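PDB 3QTG: pyruvate kinase from Pyrobaculum aerophilum, which catalyses the last step of glycolysis, the transfer of a phosphoryl group from phosphoenolpyruvate to ADP that yields pyruvate and ATP. Local coordinates for residues K18-L23 and L412-A417; F38-D43 and K69-P74. All blocks are in the same frame, centred on the assembly; numbering follows the deposited sequence.

Contact 1 is fully buried and joins two domains: the first barrel strand, 18-22, meets the turn that follows helix 406-412 of the alpha/beta domain. Contact 2 stays within the barrel and is partly buried, linking the loops that follow helices 32-39 and 54-71. In both, one basic side chain binds backbone carbonyl oxygens, Lys18 in the first and Arg73 in the second. Contact 1 adds an apolar pair, Val20 and Ile414, beside strand 76-80, whereas contact 2 adds a long salt bridge and a more exposed fringe. The two meet at Asp43, whose OD2 forms a salt bridge with Arg19 NE and whose backbone O probably accepts a hydrogen bond from Ser413 OG.

Contact 1: K18-L23 and L412-A417; sequences KRVATL and LSIVWA
This contact lies at the interface between the TIM barrel and the alpha/beta domain, where the start of the first barrel strand meets the turn leading into strand 418-422. Lys18 and the backbone of 413-415 carry it. The ammonium group of Lys18 ends among carbonyl oxygens: NZ donates to Val415 O at 2.7 Å and to Ser413 O at 2.9 Å. The two bonds differ in direction. NZ is tilted 27° from the carbonyl plane of Val415, but it stands above that of Ser413, 68° out of it, and so is not on a lone pair there. Leu418 O is a further acceptor for NZ, so three carbonyls surround the ammonium group, probably share its charge and make up in part for the lost solvent.

The Lys18 chain is bent at chi2 (-53°) and again at chi4. These bends fold it over the turn instead of letting it run straight past. Its methylenes therefore pack on the backbone, and Lys18 CG lies 3.7 Å from Ile414 C. The turn is a type I beta turn from Leu412 to Val415, closed by Val415 N bonding to Leu412 O at 3.1 Å.

Beside this polar centre is a small apolar one. Val20 CG2 meets Ile414 CG2 at 3.8 Å, and the two side chains cross obliquely. The side chain of Val20 also lies about 4 Å from that of Arg46, a probable substrate-binding residue.

Ser413 OG lies within hydrogen-bonding reach of Asp43 O and Pro74 O, which must share its single proton. This places the turn at the entrances of the next two barrel strands. Ile414 packs on Ala76 and Ile78 of strand 76-80. Behind the turn, Leu412 and Val415 rest on helix 385-391. On the barrel side, strand 18-22 pairs with strands 44-48 and 318-321.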
loop_
_atom_site.group_PDB
_atom_site.type_symbol
_atom_site.label_atom_id
_atom_site.label_comp_id
_atom_site.label_asym_id
_atom_site.label_seq_id
_atom_site.Cartn_x
_atom_site.Cartn_y
_atom_site.Cartn_z
ATOM N N LYS A 18 12.986 -25.329 12.661
ATOM C CA LYS A 18 13.201 -26.708 13.063
ATOM C C LYS A 18 14.676 -27.122 12.990
ATOM O O LYS A 18 15.453 -26.595 12.199
ATOM C CB LYS A 18 12.289 -27.651 12.256
ATOM C CG LYS A 18 10.790 -27.311 12.380
ATOM C CD LYS A 18 10.363 -27.234 13.845
ATOM C CE LYS A 18 8.890 -26.988 13.992
ATOM N NZ LYS A 18 8.158 -28.056 13.272
ATOM N N ARG A 19 15.040 -28.075 13.842
ATOM C CA ARG A 19 16.434 -28.424 14.108
ATOM C C ARG A 19 16.646 -29.868 13.676
ATOM O O ARG A 19 15.998 -30.784 14.194
ATOM C CB ARG A 19 16.731 -28.264 15.610
ATOM C CG ARG A 19 16.399 -26.874 16.209
ATOM C CD ARG A 19 16.013 -26.938 17.708
ATOM N NE ARG A 19 14.848 -27.803 17.917
ATOM C CZ ARG A 19 14.288 -28.093 19.089
ATOM N NH1 ARG A 19 14.769 -27.602 20.226
ATOM N NH2 ARG A 19 13.228 -28.885 19.118
ATOM N N VAL A 20 17.527 -30.054 12.695
ATOM C CA VAL A 20 17.869 -31.375 12.185
ATOM C C VAL A 20 19.348 -31.695 12.478
ATOM O O VAL A 20 20.221 -30.862 12.240
ATOM C CB VAL A 20 17.562 -31.497 10.657
ATOM C CG1 VAL A 20 18.244 -32.729 10.032
ATOM C CG2 VAL A 20 16.066 -31.531 10.429
ATOM N N ALA A 21 19.608 -32.884 13.018
ATOM C CA ALA A 21 20.989 -33.355 13.252
ATOM C C ALA A 21 21.273 -34.623 12.474
ATOM O O ALA A 21 20.384 -35.449 12.298
ATOM C CB ALA A 21 21.252 -33.589 14.720
ATOM N N THR A 22 22.510 -34.753 11.995
ATOM C CA THR A 22 22.966 -35.970 11.347
ATOM C C THR A 22 23.533 -36.966 12.361
ATOM O O THR A 22 24.314 -36.607 13.239
ATOM C CB THR A 22 24.023 -35.682 10.273
ATOM O OG1 THR A 22 23.445 -34.847 9.256
ATOM C CG2 THR A 22 24.544 -36.990 9.646
ATOM N N LEU A 23 23.131 -38.224 12.217
ATOM C CA LEU A 23 23.600 -39.282 13.095
ATOM C C LEU A 23 24.839 -39.933 12.508
ATOM O O LEU A 23 24.896 -40.213 11.308
ATOM C CB LEU A 23 22.510 -40.332 13.290
ATOM C CG LEU A 23 21.189 -39.900 13.924
ATOM C CD1 LEU A 23 20.285 -41.124 14.006
ATOM C CD2 LEU A 23 21.373 -39.256 15.316
ATOM N N LEU A 412 5.634 -33.635 9.472
ATOM C CA LEU A 412 5.394 -32.218 9.793
ATOM C C LEU A 412 6.365 -31.677 10.847
ATOM O O LEU A 412 6.480 -30.472 11.054
ATOM C CB LEU A 412 3.943 -32.033 10.259
ATOM C CG LEU A 412 2.874 -32.478 9.273
ATOM C CD1 LEU A 412 1.501 -32.247 9.883
ATOM C CD2 LEU A 412 3.022 -31.747 7.921
ATOM N N SER A 413 7.086 -32.593 11.476
ATOM C CA SER A 413 8.066 -32.268 12.499
ATOM C C SER A 413 9.157 -31.273 12.064
ATOM O O SER A 413 9.696 -30.533 12.891
ATOM C CB SER A 413 8.716 -33.563 12.958
ATOM O OG SER A 413 9.325 -33.342 14.214
ATOM N N ILE A 414 9.477 -31.267 10.768
ATOM C CA ILE A 414 10.506 -30.382 10.230
ATOM C C ILE A 414 9.943 -29.263 9.334
ATOM O O ILE A 414 10.677 -28.624 8.582
ATOM C CB ILE A 414 11.691 -31.181 9.561
ATOM C CG1 ILE A 414 11.242 -31.984 8.322
ATOM C CG2 ILE A 414 12.341 -32.120 10.597
ATOM C CD1 ILE A 414 12.402 -32.261 7.360
ATOM N N VAL A 415 8.633 -29.035 9.428
ATOM C CA VAL A 415 7.979 -27.920 8.751
ATOM C C VAL A 415 7.876 -26.743 9.746
ATOM O O VAL A 415 7.584 -26.944 10.931
ATOM C CB VAL A 415 6.573 -28.336 8.183
ATOM C CG1 VAL A 415 5.897 -27.144 7.468
ATOM C CG2 VAL A 415 6.703 -29.515 7.186
ATOM N N TRP A 416 8.162 -25.540 9.269
ATOM C CA TRP A 416 8.041 -24.278 10.034
ATOM C C TRP A 416 6.850 -24.206 11.006
ATOM O O TRP A 416 5.701 -24.351 10.594
ATOM C CB TRP A 416 7.940 -23.107 9.054
ATOM C CG TRP A 416 7.567 -21.794 9.696
ATOM C CD1 TRP A 416 6.295 -21.307 9.905
ATOM C CD2 TRP A 416 8.465 -20.791 10.194
ATOM N NE1 TRP A 416 6.352 -20.086 10.493
ATOM C CE2 TRP A 416 7.662 -19.736 10.699
ATOM C CE3 TRP A 416 9.868 -20.679 10.255
ATOM C CZ2 TRP A 416 8.207 -18.565 11.269
ATOM C CZ3 TRP A 416 10.429 -19.500 10.831
ATOM C CH2 TRP A 416 9.579 -18.458 11.324
ATOM N N ALA A 417 7.156 -23.972 12.279
ATOM C CA ALA A 417 6.192 -23.660 13.370
ATOM C C ALA A 417 5.308 -24.799 13.838
ATOM O O ALA A 417 4.641 -24.674 14.874
ATOM C CB ALA A 417 5.324 -22.397 13.045
#

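Contact 2: F38-D43 and K69-P74; sequences FLDLVD and KAKNRP
Arg73 reaches the turn in which helix 32-39 ends and binds the carbonyls of Leu39 and Val42, joining two helix-to-strand connections of the TIM barrel. The tight part is the guanidinium. Arg73 NH2 donates to Val42 O at 2.8 Å with a fairly straight N-H...O angle of 161°. Arg73 NH1 donates to Leu39 O, also at 2.8 Å but more bent, at 132°. Both oxygens lie near the guanidinium plane, at its edge, while Asp40 O sits over one face. A weak bond from NH1 to Val42 O adds to the grip. The type I turn from Leu39 to Val42 brings these carbonyls together. The bend at chi3 (74°) swings the guanidinium out of line with the extended start of the Arg73 chain. Asp43 OD1 adds a long salt bridge to Arg73 NH2, at 3.8 Å.

The outer side is looser. Lys71 CE comes no nearer than 4.1 Å to Asp40 OD1, and Lys71 NZ is 5.4 Å from Asp40 OD1. Asp40 OD1 bonds instead to Tyr67 OH, which also bonds to Arg73 NH1. A leucine in place of Arg73 would probably leave the carbonyls of Leu39 and Val42 without these donors and the turn less firmly fixed.

Asp43 also pairs through OD2 with Arg19 of strand 18-22. Arg73 touches Arg19 too. Leu41 packs on Val335 and Ser339 of helix 331-343; the two loops lead into the neighbouring barrel strands 44-48 and 76-80.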
loop_
_atom_site.group_PDB
_atom_site.type_symbol
_atom_site.label_atom_id
_atom_site.label_comp_id
_atom_site.label_asym_id
_atom_site.label_seq_id
_atom_site.Cartn_x
_atom_site.Cartn_y
_atom_site.Cartn_z
ATOM N N PHE A 38 20.199 -35.316 23.719
ATOM C CA PHE A 38 20.518 -34.953 22.334
ATOM C C PHE A 38 19.251 -34.879 21.455
ATOM O O PHE A 38 19.035 -33.894 20.720
ATOM C CB PHE A 38 21.519 -35.967 21.760
ATOM C CG PHE A 38 21.938 -35.684 20.347
ATOM C CD1 PHE A 38 22.989 -34.814 20.085
ATOM C CD2 PHE A 38 21.299 -36.303 19.281
ATOM C CE1 PHE A 38 23.391 -34.544 18.788
ATOM C CE2 PHE A 38 21.693 -36.040 17.975
ATOM C CZ PHE A 38 22.749 -35.154 17.727
ATOM N N LEU A 39 18.417 -35.914 21.553
ATOM C CA LEU A 39 17.194 -36.015 20.766
ATOM C C LEU A 39 16.105 -35.071 21.251
ATOM O O LEU A 39 15.211 -34.703 20.483
ATOM C CB LEU A 39 16.697 -37.467 20.719
ATOM C CG LEU A 39 17.640 -38.424 19.974
ATOM C CD1 LEU A 39 17.175 -39.859 20.054
ATOM C CD2 LEU A 39 17.824 -38.007 18.511
ATOM N N ASP A 40 16.175 -34.699 22.531
ATOM C CA ASP A 40 15.308 -33.672 23.114
ATOM C C ASP A 40 15.511 -32.317 22.442
ATOM O O ASP A 40 14.672 -31.427 22.548
ATOM C CB ASP A 40 15.598 -33.508 24.606
ATOM C CG ASP A 40 14.901 -34.558 25.481
ATOM O OD1 ASP A 40 14.124 -35.417 24.975
ATOM O OD2 ASP A 40 15.147 -34.508 26.708
ATOM N N LEU A 41 16.642 -32.167 21.772
ATOM C CA LEU A 41 17.021 -30.898 21.187
ATOM C C LEU A 41 16.905 -30.883 19.666
ATOM O O LEU A 41 17.319 -29.909 19.028
ATOM C CB LEU A 41 18.441 -30.492 21.636
ATOM C CG LEU A 41 18.537 -29.964 23.075
ATOM C CD1 LEU A 41 19.976 -30.017 23.613
ATOM C CD2 LEU A 41 17.970 -28.549 23.196
ATOM N N VAL A 42 16.367 -31.958 19.091
ATOM C CA VAL A 42 16.177 -32.039 17.635
ATOM C C VAL A 42 14.714 -32.275 17.268
ATOM O O VAL A 42 13.913 -32.737 18.097
ATOM C CB VAL A 42 17.137 -33.078 16.931
ATOM C CG1 VAL A 42 18.545 -32.932 17.450
ATOM C CG2 VAL A 42 16.649 -34.548 17.108
ATOM N N ASP A 43 14.368 -31.913 16.033
ATOM C CA ASP A 43 13.030 -32.143 15.499
ATOM C C ASP A 43 13.061 -33.220 14.436
ATOM O O ASP A 43 12.018 -33.711 14.004
ATOM C CB ASP A 43 12.437 -30.845 14.934
ATOM C CG ASP A 43 12.407 -29.723 15.964
ATOM O OD1 ASP A 43 11.611 -29.783 16.928
ATOM O OD2 ASP A 43 13.186 -28.771 15.828
ATOM N N LYS A 69 8.738 -43.008 20.962
ATOM C CA LYS A 69 7.706 -43.718 21.728
ATOM C C LYS A 69 7.738 -43.312 23.201
ATOM O O LYS A 69 6.714 -42.929 23.766
ATOM C CB LYS A 69 7.877 -45.237 21.586
ATOM C CG LYS A 69 6.630 -46.057 21.941
ATOM C CD LYS A 69 6.898 -47.560 21.777
ATOM C CE LYS A 69 5.665 -48.406 22.154
ATOM N NZ LYS A 69 5.943 -49.888 22.063
ATOM N N ALA A 70 8.916 -43.395 23.812
ATOM C CA ALA A 70 9.111 -43.017 25.212
ATOM C C ALA A 70 8.688 -41.575 25.519
ATOM O O ALA A 70 7.998 -41.327 26.514
ATOM C CB ALA A 70 10.563 -43.243 25.622
ATOM N N LYS A 71 9.097 -40.628 24.669
ATOM C CA LYS A 71 8.891 -39.203 24.969
ATOM C C LYS A 71 7.662 -38.612 24.283
ATOM O O LYS A 71 7.351 -37.419 24.450
ATOM C CB LYS A 71 10.146 -38.373 24.645
ATOM C CG LYS A 71 11.420 -38.815 25.366
ATOM C CD LYS A 71 11.311 -38.681 26.880
ATOM C CE LYS A 71 12.654 -38.325 27.484
ATOM N NZ LYS A 71 12.801 -38.839 28.879
ATOM N N ASN A 72 6.963 -39.451 23.521
ATOM C CA ASN A 72 5.806 -39.012 22.734
ATOM C C ASN A 72 6.143 -37.809 21.830
ATOM O O ASN A 72 5.394 -36.824 21.766
ATOM C CB ASN A 72 4.642 -38.698 23.665
ATOM C CG ASN A 72 3.302 -38.904 23.009
ATOM O OD1 ASN A 72 3.007 -39.981 22.478
ATOM N ND2 ASN A 72 2.464 -37.880 23.062
ATOM N N ARG A 73 7.287 -37.897 21.151
ATOM C CA ARG A 73 7.774 -36.818 20.279
ATOM C C ARG A 73 8.048 -37.321 18.892
ATOM O O ARG A 73 9.089 -37.937 18.666
ATOM C CB ARG A 73 9.053 -36.189 20.820
ATOM C CG ARG A 73 8.829 -35.239 21.952
ATOM C CD ARG A 73 10.080 -34.459 22.272
ATOM N NE ARG A 73 10.333 -33.442 21.265
ATOM C CZ ARG A 73 11.453 -33.345 20.547
ATOM N NH1 ARG A 73 12.463 -34.212 20.707
ATOM N NH2 ARG A 73 11.559 -32.369 19.657
ATOM N N PRO A 74 7.129 -37.039 17.951
ATOM C CA PRO A 74 7.283 -37.410 16.538
ATOM C C PRO A 74 8.532 -36.748 15.977
ATOM O O PRO A 74 8.721 -35.542 16.147
ATOM C CB PRO A 74 6.040 -36.802 15.873
ATOM C CG PRO A 74 5.044 -36.624 17.005
ATOM C CD PRO A 74 5.884 -36.278 18.192
#